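Coelenterazine-binding protein with bound coelenterazine (Renilla muelleri, PDB 2HPS) binds coelenterazine, the luciferin of Renilla, and probably makes it available for reaction with luciferase and oxygen only once calcium is bound. Local coordinates at residues A[7-19]-A[163-175]. Numbering follows the deposited sequence.
Sequences SERAYHLRKMKTR and TVNDFLFGLEETA. With CTZ (c2-hydroxy-coelenterazine), chain B.
K15 reaches from helix 7-19 to the C-terminal end of helix 163-169, where its ammonium meets carbonyl oxygens at and just past the helix end. NZ donates to G170 O at 2.7 Å and to F167 O at 2.9 Å, approaching the latter from above its carbonyl plane; the bond to D166 O is weak. A water accepts from NZ at 2.8 Å and also lies within bonding distance of E172 O. The bend at chi3 (-63°) turns the amine onto these oxygens, while CB and CD lie beside the F167 ring. With the chain cut back to an alanine, F167 O and G170 O would probably lose their charged donor and the water its link to helix 7-19. H12 grips the same helix end: with CG anti to the backbone N (chi1 -162°), NE2 gives L168 O a nearly straight bond of 2.7 Å, the oxygen lying in the imidazole plane, while ND1 bonds T86 and so fixes the ring's rotation. Past G170, Y11 packs on the turning chain. E173 CB sits over one ring face, 4.1 Å from the centroid in a CH-pi contact, K15 CG lies over the opposite face, and N178 bonds both Y11 OH and E173 OE2. F167 slides between K15 and M16; its CE2 is 3.5 Å from the selenomethionine methyl CE, its CZ points at the backbone of K15, and Y181 stacks on the ring. One turn after K15, R19, extended from CG to NE, donates through NE to O17 of the bound c2-hydroxy-coelenterazine at 2.7 Å, with Y36 holding NH2. The axes of 7-19 and 163-169 run at 116° to each other, tying the first helix of EF-hand 1 to the last of EF-hand 4 beside the luciferin pocket of this four-EF-hand fold.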
# COMPACT_ATOMS: atom_id res chain seq x y z
N SER A 7 -13.09 -17.36 -7.76
CA SER A 7 -11.73 -17.53 -7.28
C SER A 7 -10.88 -16.27 -7.49
O SER A 7 -10.05 -15.94 -6.65
CB SER A 7 -11.07 -18.75 -7.93
OG SER A 7 -11.15 -18.63 -9.34
N GLU A 8 -11.11 -15.55 -8.59
CA GLU A 8 -10.44 -14.25 -8.80
C GLU A 8 -10.89 -13.26 -7.72
O GLU A 8 -10.05 -12.56 -7.13
CB GLU A 8 -10.76 -13.69 -10.19
CG GLU A 8 -10.06 -14.46 -11.30
CD GLU A 8 -10.54 -14.08 -12.69
OE1 GLU A 8 -11.65 -13.49 -12.84
OE2 GLU A 8 -9.80 -14.39 -13.65
N ARG A 9 -12.19 -13.21 -7.44
CA ARG A 9 -12.67 -12.33 -6.38
C ARG A 9 -12.08 -12.75 -5.04
O ARG A 9 -11.66 -11.90 -4.25
CB ARG A 9 -14.20 -12.30 -6.32
CG ARG A 9 -14.69 -11.32 -5.25
CD ARG A 9 -16.20 -11.18 -5.26
NE ARG A 9 -16.64 -10.23 -4.23
CZ ARG A 9 -16.66 -8.90 -4.35
NH1 ARG A 9 -16.27 -8.29 -5.47
NH2 ARG A 9 -17.08 -8.17 -3.32
N ALA A 10 -12.03 -14.06 -4.79
CA ALA A 10 -11.46 -14.57 -3.54
C ALA A 10 -10.03 -14.10 -3.36
O ALA A 10 -9.66 -13.60 -2.29
CB ALA A 10 -11.52 -16.12 -3.50
N TYR A 11 -9.23 -14.23 -4.42
CA TYR A 11 -7.81 -13.87 -4.34
C TYR A 11 -7.65 -12.35 -4.15
O TYR A 11 -6.86 -11.90 -3.33
CB TYR A 11 -7.07 -14.37 -5.59
CG TYR A 11 -5.61 -13.95 -5.58
CD1 TYR A 11 -4.73 -14.44 -4.61
CD2 TYR A 11 -5.14 -13.01 -6.50
CE1 TYR A 11 -3.39 -14.04 -4.57
CE2 TYR A 11 -3.81 -12.59 -6.46
CZ TYR A 11 -2.94 -13.10 -5.50
OH TYR A 11 -1.62 -12.70 -5.47
N HIS A 12 -8.42 -11.57 -4.91
CA HIS A 12 -8.32 -10.12 -4.78
C HIS A 12 -8.71 -9.66 -3.39
O HIS A 12 -8.01 -8.84 -2.78
CB HIS A 12 -9.15 -9.39 -5.84
CG HIS A 12 -8.75 -7.96 -6.00
ND1 HIS A 12 -9.23 -6.96 -5.18
CD2 HIS A 12 -7.85 -7.38 -6.83
CE1 HIS A 12 -8.65 -5.82 -5.51
NE2 HIS A 12 -7.82 -6.04 -6.52
N LEU A 13 -9.79 -10.23 -2.84
CA LEU A 13 -10.17 -9.89 -1.46
C LEU A 13 -9.11 -10.28 -0.44
O LEU A 13 -8.93 -9.60 0.57
CB LEU A 13 -11.50 -10.56 -1.08
CG LEU A 13 -12.77 -10.02 -1.72
CD1 LEU A 13 -13.93 -10.99 -1.46
CD2 LEU A 13 -13.11 -8.65 -1.11
N ARG A 14 -8.46 -11.42 -0.67
CA ARG A 14 -7.36 -11.87 0.18
C ARG A 14 -6.21 -10.87 0.19
O ARG A 14 -5.69 -10.52 1.25
CB ARG A 14 -6.87 -13.25 -0.26
CG ARG A 14 -5.82 -13.87 0.67
CD ARG A 14 -5.49 -15.31 0.20
NE ARG A 14 -4.46 -15.93 1.03
CZ ARG A 14 -4.69 -16.57 2.17
NH1 ARG A 14 -5.93 -16.68 2.66
NH2 ARG A 14 -3.65 -17.09 2.85
N LYS A 15 -5.89 -10.34 -1.00
CA LYS A 15 -4.90 -9.29 -1.10
C LYS A 15 -5.35 -8.06 -0.32
O LYS A 15 -4.59 -7.50 0.47
CB LYS A 15 -4.64 -8.94 -2.56
CG LYS A 15 -3.85 -10.01 -3.33
CD LYS A 15 -3.37 -9.51 -4.68
CE LYS A 15 -4.52 -9.16 -5.63
NZ LYS A 15 -4.01 -8.67 -7.00
N MSE A 16 -6.60 -7.65 -0.53
CA MSE A 16 -7.09 -6.42 0.09
C MSE A 16 -7.18 -6.55 1.61
O MSE A 16 -6.89 -5.61 2.34
CB MSE A 16 -8.43 -5.98 -0.50
CG MSE A 16 -8.38 -5.63 -1.98
SE MSE A 16 -7.02 -4.23 -2.41
CE MSE A 16 -5.64 -5.42 -3.30
N LYS A 17 -7.56 -7.73 2.10
CA LYS A 17 -7.58 -7.94 3.55
C LYS A 17 -6.18 -7.85 4.18
O LYS A 17 -6.00 -7.37 5.30
CB LYS A 17 -8.25 -9.29 3.89
CG LYS A 17 -8.56 -9.43 5.39
CD LYS A 17 -9.22 -10.77 5.79
CE LYS A 17 -9.26 -10.88 7.32
NZ LYS A 17 -9.85 -12.20 7.73
N THR A 18 -5.17 -8.30 3.44
CA THR A 18 -3.79 -8.24 3.90
C THR A 18 -3.38 -6.76 4.03
O THR A 18 -2.80 -6.34 5.04
CB THR A 18 -2.90 -9.01 2.92
OG1 THR A 18 -3.37 -10.37 2.86
CG2 THR A 18 -1.44 -9.01 3.38
N ARG A 19 -3.76 -5.98 3.03
CA ARG A 19 -3.51 -4.53 3.02
C ARG A 19 -4.24 -3.86 4.19
O ARG A 19 -3.68 -3.05 4.91
CB ARG A 19 -4.01 -3.95 1.70
CG ARG A 19 -3.91 -2.44 1.60
CD ARG A 19 -4.52 -1.99 0.27
NE ARG A 19 -4.83 -0.55 0.30
CZ ARG A 19 -5.71 0.05 -0.52
NH1 ARG A 19 -6.36 -0.64 -1.46
NH2 ARG A 19 -5.91 1.35 -0.40
N THR A 163 4.70 -3.65 -9.63
CA THR A 163 4.22 -4.33 -8.42
C THR A 163 2.92 -3.71 -7.91
O THR A 163 1.96 -4.43 -7.61
CB THR A 163 5.31 -4.32 -7.32
OG1 THR A 163 6.38 -5.18 -7.75
CG2 THR A 163 4.75 -4.88 -5.99
N VAL A 164 2.88 -2.38 -7.86
CA VAL A 164 1.66 -1.70 -7.39
C VAL A 164 0.46 -2.07 -8.26
O VAL A 164 -0.61 -2.43 -7.75
CB VAL A 164 1.86 -0.16 -7.39
CG1 VAL A 164 0.55 0.54 -7.14
CG2 VAL A 164 2.91 0.22 -6.35
N ASN A 165 0.61 -1.98 -9.57
CA ASN A 165 -0.49 -2.35 -10.46
C ASN A 165 -0.92 -3.80 -10.30
O ASN A 165 -2.11 -4.12 -10.31
CB ASN A 165 -0.13 -2.03 -11.91
CG ASN A 165 -0.41 -0.59 -12.24
OD1 ASN A 165 -1.57 -0.20 -12.37
ND2 ASN A 165 0.64 0.22 -12.37
N ASP A 166 0.06 -4.69 -10.17
CA ASP A 166 -0.28 -6.10 -10.04
C ASP A 166 -1.03 -6.36 -8.73
O ASP A 166 -2.04 -7.08 -8.70
CB ASP A 166 1.08 -6.81 -10.04
CG ASP A 166 0.98 -8.30 -9.95
OD1 ASP A 166 -0.14 -8.85 -9.93
OD2 ASP A 166 2.08 -8.92 -9.92
N PHE A 167 -0.56 -5.75 -7.65
CA PHE A 167 -1.25 -5.90 -6.36
C PHE A 167 -2.66 -5.32 -6.41
O PHE A 167 -3.62 -5.97 -6.01
CB PHE A 167 -0.45 -5.26 -5.25
CG PHE A 167 -1.05 -5.51 -3.88
CD1 PHE A 167 -0.81 -6.71 -3.22
CD2 PHE A 167 -1.88 -4.57 -3.28
CE1 PHE A 167 -1.37 -6.97 -1.96
CE2 PHE A 167 -2.45 -4.82 -2.01
CZ PHE A 167 -2.19 -6.01 -1.35
N LEU A 168 -2.80 -4.09 -6.92
CA LEU A 168 -4.09 -3.40 -6.86
C LEU A 168 -5.14 -3.93 -7.84
O LEU A 168 -6.34 -3.94 -7.50
CB LEU A 168 -3.90 -1.89 -7.06
CG LEU A 168 -3.25 -1.12 -5.90
CD1 LEU A 168 -3.13 0.34 -6.33
CD2 LEU A 168 -4.03 -1.25 -4.58
N PHE A 169 -4.73 -4.38 -9.02
CA PHE A 169 -5.67 -4.76 -10.07
C PHE A 169 -5.60 -6.20 -10.55
O PHE A 169 -6.48 -6.64 -11.31
CB PHE A 169 -5.52 -3.83 -11.29
CG PHE A 169 -5.74 -2.39 -10.95
CD1 PHE A 169 -6.99 -1.93 -10.61
CD2 PHE A 169 -4.67 -1.49 -10.96
CE1 PHE A 169 -7.20 -0.60 -10.29
CE2 PHE A 169 -4.86 -0.16 -10.64
CZ PHE A 169 -6.13 0.28 -10.29
N GLY A 170 -4.56 -6.93 -10.14
CA GLY A 170 -4.35 -8.30 -10.59
C GLY A 170 -5.44 -9.24 -10.09
O GLY A 170 -5.82 -9.19 -8.93
N LEU A 171 -5.93 -10.09 -10.99
CA LEU A 171 -6.94 -11.10 -10.64
C LEU A 171 -6.30 -12.46 -10.48
O LEU A 171 -6.93 -13.38 -9.93
CB LEU A 171 -8.01 -11.18 -11.73
CG LEU A 171 -8.83 -9.91 -11.96
CD1 LEU A 171 -9.84 -10.14 -13.08
CD2 LEU A 171 -9.51 -9.46 -10.71
N GLU A 172 -5.09 -12.59 -11.00
CA GLU A 172 -4.34 -13.83 -10.92
C GLU A 172 -3.14 -13.63 -10.01
O GLU A 172 -2.55 -12.55 -9.95
CB GLU A 172 -3.87 -14.27 -12.31
CG GLU A 172 -4.81 -15.24 -13.03
CD GLU A 172 -6.12 -14.63 -13.45
OE1 GLU A 172 -6.10 -13.57 -14.13
OE2 GLU A 172 -7.17 -15.20 -13.10
N GLU A 173 -2.79 -14.69 -9.30
CA GLU A 173 -1.71 -14.68 -8.33
C GLU A 173 -0.35 -14.45 -8.99
O GLU A 173 -0.07 -15.02 -10.05
CB GLU A 173 -1.73 -16.01 -7.62
CG GLU A 173 -0.77 -16.16 -6.52
CD GLU A 173 -0.97 -17.47 -5.80
OE1 GLU A 173 -1.99 -18.14 -6.07
OE2 GLU A 173 -0.11 -17.80 -4.97
N THR A 174 0.48 -13.63 -8.36
CA THR A 174 1.88 -13.48 -8.79
C THR A 174 2.80 -13.36 -7.59
O THR A 174 2.35 -13.02 -6.48
CB THR A 174 2.12 -12.22 -9.64
OG1 THR A 174 1.98 -11.05 -8.83
CG2 THR A 174 1.17 -12.13 -10.85
N ALA A 175 4.09 -13.62 -7.80
CA ALA A 175 5.07 -13.48 -6.72
C ALA A 175 5.09 -12.05 -6.16
O ALA A 175 5.20 -11.86 -4.95
CB ALA A 175 6.45 -13.86 -7.22
N1 CTZ B . 2.28 -0.24 3.19
C2 CTZ B . 1.84 0.13 4.42
C3 CTZ B . 2.22 -1.01 5.26
N4 CTZ B . 2.84 -1.94 4.54
C5 CTZ B . 3.36 -3.14 4.89
C6 CTZ B . 3.94 -3.93 3.90
N7 CTZ B . 4.01 -3.51 2.62
C8 CTZ B . 3.51 -2.31 2.24
C9 CTZ B . 2.87 -1.47 3.28
C10 CTZ B . 1.11 1.41 4.77
C11 CTZ B . -0.19 1.40 4.02
C12 CTZ B . -0.40 2.32 2.99
C13 CTZ B . -1.58 2.32 2.26
C14 CTZ B . -2.56 1.38 2.58
C15 CTZ B . -2.36 0.44 3.60
C16 CTZ B . -1.17 0.45 4.33
O17 CTZ B . -3.72 1.38 1.87
O18 CTZ B . 1.99 -1.13 6.52
C19 CTZ B . 4.54 -5.23 4.28
C20 CTZ B . 3.98 -6.04 5.27
C21 CTZ B . 4.57 -7.25 5.60
C22 CTZ B . 5.75 -7.66 4.96
C23 CTZ B . 6.32 -6.86 3.98
C24 CTZ B . 5.72 -5.64 3.64
O25 CTZ B . 6.31 -8.85 5.31
C26 CTZ B . 3.54 -1.81 0.81
C27 CTZ B . 4.87 -1.14 0.55
C28 CTZ B . 4.96 0.23 0.30
C29 CTZ B . 6.21 0.80 0.06
C30 CTZ B . 7.36 0.00 0.09
C31 CTZ B . 7.27 -1.37 0.33
C32 CTZ B . 6.02 -1.94 0.56
O HOH W 1 -2.11 -10.18 -8.48